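Local coordinates for protein Pts system, fructose-specific iiabc component (Borrelia burgdorferi, PDB 5DLE) that is the IIB domain of a fructose-specific phosphotransferase system permease, which probably relays a phosphoryl group to incoming fructose during its uptake, at residues I14-A19 / I45-Q50. Residues are numbered along the deposited sequence; the frame is centred on the assembly and turned at random.
Sequences IVAVTA and IRVETQ
Ile14 and Ile45 meet methyl to methyl, CG2 of Ile14 on CD1 of Ile45 at a tight 3.5 Å. In Ile45, CG1 lies anti to the backbone N (chi1 176°), and the bend at chi2 (77°) brings CD1 against Ile14. On the same face the small Ala16 admits Val47, CB of Ala16 lying 4.1 Å from CG2 of Val47, and Thr18 sets its CG2 on Val47 CG1, two side chains crossing at about a right angle. On the other face Val17 lies alongside Glu48, CG1 of Val17 3.9 Å from OE2 of Glu48. The extended Glu48 chain takes a hydrogen bond from Gln50 NE2 to OE2 (2.8 Å), the donor nearly in line with the C-O bond.

Between the two faces, five backbone hydrogen bonds, such as Thr18 N to Glu48 O (2.9 Å), join strands running 18° from parallel; beta-branched Ile, Val and Thr suit this extended backbone.

Helix 25-40 links the strands as a beta-alpha-beta unit and covers the first face: Ala31 touches Thr18 and Val47, while Thr18 OG1 is hydrogen-bonded to Thr27 O. Opposite, Arg46 leads away to a salt bridge with Glu63, and Glu48 OE1 forms a salt bridge with Arg82 and accepts a hydrogen bond from Leu59 N. Such partners, gathered by one carboxylate, would be expected to stabilise its buried charge.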
loop_
_atom_site.group_PDB
_atom_site.type_symbol
_atom_site.label_atom_id
_atom_site.label_comp_id
_atom_site.label_asym_id
_atom_site.label_seq_id
_atom_site.Cartn_x
_atom_site.Cartn_y
_atom_site.Cartn_z
ATOM N N ILE A 14 24.329 5.701 -7.606
ATOM C CA ILE A 14 23.759 5.426 -6.284
ATOM C C ILE A 14 23.260 3.991 -6.305
ATOM O O ILE A 14 22.731 3.544 -7.330
ATOM C CB ILE A 14 22.604 6.402 -5.976
ATOM C CG1 ILE A 14 23.103 7.846 -5.952
ATOM C CG2 ILE A 14 21.882 6.013 -4.643
ATOM C CD1 ILE A 14 22.015 8.884 -5.731
ATOM N N VAL A 15 23.448 3.255 -5.211
ATOM C CA VAL A 15 22.681 2.019 -5.037
ATOM C C VAL A 15 21.818 2.159 -3.795
ATOM O O VAL A 15 22.148 2.896 -2.848
ATOM C CB VAL A 15 23.562 0.751 -4.959
ATOM C CG1 VAL A 15 24.308 0.563 -6.291
ATOM C CG2 VAL A 15 24.534 0.805 -3.769
ATOM N N ALA A 16 20.679 1.471 -3.808
ATOM C CA ALA A 16 19.791 1.554 -2.659
ATOM C C ALA A 16 19.185 0.189 -2.377
ATOM O O ALA A 16 19.078 -0.656 -3.283
ATOM C CB ALA A 16 18.651 2.564 -2.893
ATOM N N VAL A 17 18.757 -0.016 -1.121
ATOM C CA VAL A 17 17.895 -1.147 -0.773
ATOM C C VAL A 17 16.666 -0.558 -0.121
ATOM O O VAL A 17 16.794 0.288 0.776
ATOM C CB VAL A 17 18.559 -2.135 0.210
ATOM C CG1 VAL A 17 17.626 -3.298 0.509
ATOM C CG2 VAL A 17 19.895 -2.657 -0.324
ATOM N N THR A 18 15.474 -1.014 -0.540
ATOM C CA THR A 18 14.270 -0.637 0.182
ATOM C C THR A 18 13.671 -1.916 0.749
ATOM O O THR A 18 13.658 -2.964 0.091
ATOM C CB THR A 18 13.284 0.121 -0.672
ATOM O OG1 THR A 18 12.714 -0.742 -1.687
ATOM C CG2 THR A 18 13.965 1.372 -1.295
ATOM N N ALA A 19 13.220 -1.845 2.001
ATOM C CA ALA A 19 12.746 -3.068 2.651
ATOM C C ALA A 19 11.710 -2.700 3.689
ATOM O O ALA A 19 12.040 -2.110 4.698
ATOM C CB ALA A 19 13.904 -3.826 3.299
ATOM N N ILE A 45 21.031 4.999 -10.875
ATOM C CA ILE A 45 20.481 4.405 -9.653
ATOM C C ILE A 45 20.135 2.936 -9.909
ATOM O O ILE A 45 19.564 2.598 -10.951
ATOM C CB ILE A 45 19.243 5.232 -9.183
ATOM C CG1 ILE A 45 18.541 4.636 -7.954
ATOM C CG2 ILE A 45 18.202 5.365 -10.290
ATOM C CD1 ILE A 45 19.281 4.918 -6.685
ATOM N N ARG A 46 20.484 2.057 -8.960
ATOM C CA ARG A 46 19.989 0.678 -8.926
ATOM C C ARG A 46 19.387 0.437 -7.554
ATOM O O ARG A 46 20.017 0.792 -6.554
ATOM C CB ARG A 46 21.126 -0.328 -9.175
ATOM C CG ARG A 46 21.298 -0.677 -10.657
ATOM C CD ARG A 46 20.314 -1.796 -11.099
ATOM N NE ARG A 46 20.657 -3.012 -10.370
ATOM C CZ ARG A 46 19.923 -3.631 -9.457
ATOM N NH1 ARG A 46 18.662 -3.278 -9.167
ATOM N NH2 ARG A 46 20.463 -4.686 -8.864
ATOM N N VAL A 47 18.175 -0.149 -7.504
ATOM C CA VAL A 47 17.487 -0.422 -6.243
ATOM C C VAL A 47 17.156 -1.908 -6.121
ATOM O O VAL A 47 16.518 -2.492 -7.017
ATOM C CB VAL A 47 16.197 0.416 -6.096
ATOM C CG1 VAL A 47 15.588 0.211 -4.691
ATOM C CG2 VAL A 47 16.493 1.857 -6.266
ATOM N N GLU A 48 17.567 -2.504 -5.007
ATOM C CA GLU A 48 17.130 -3.815 -4.559
ATOM C C GLU A 48 15.906 -3.645 -3.671
ATOM O O GLU A 48 15.878 -2.764 -2.811
ATOM C CB GLU A 48 18.266 -4.472 -3.763
ATOM C CG GLU A 48 17.870 -5.636 -2.869
ATOM C CD GLU A 48 19.086 -6.191 -2.111
ATOM O OE1 GLU A 48 20.192 -6.152 -2.675
ATOM O OE2 GLU A 48 18.950 -6.626 -0.949
ATOM N N THR A 49 14.907 -4.500 -3.852
ATOM C CA THR A 49 13.714 -4.407 -3.029
ATOM C C THR A 49 13.521 -5.671 -2.200
ATOM O O THR A 49 13.838 -6.771 -2.641
ATOM C CB THR A 49 12.437 -4.175 -3.879
ATOM O OG1 THR A 49 12.304 -5.185 -4.893
ATOM C CG2 THR A 49 12.444 -2.793 -4.545
ATOM N N GLN A 50 12.997 -5.489 -0.988
ATOM C CA GLN A 50 12.646 -6.609 -0.100
ATOM C C GLN A 50 11.293 -6.366 0.554
ATOM O O GLN A 50 11.073 -5.314 1.156
ATOM C CB GLN A 50 13.696 -6.777 1.008
ATOM C CG GLN A 50 15.158 -6.680 0.540
ATOM C CD GLN A 50 16.113 -7.181 1.610
ATOM O OE1 GLN A 50 15.675 -7.662 2.684
ATOM N NE2 GLN A 50 17.404 -7.102 1.336
#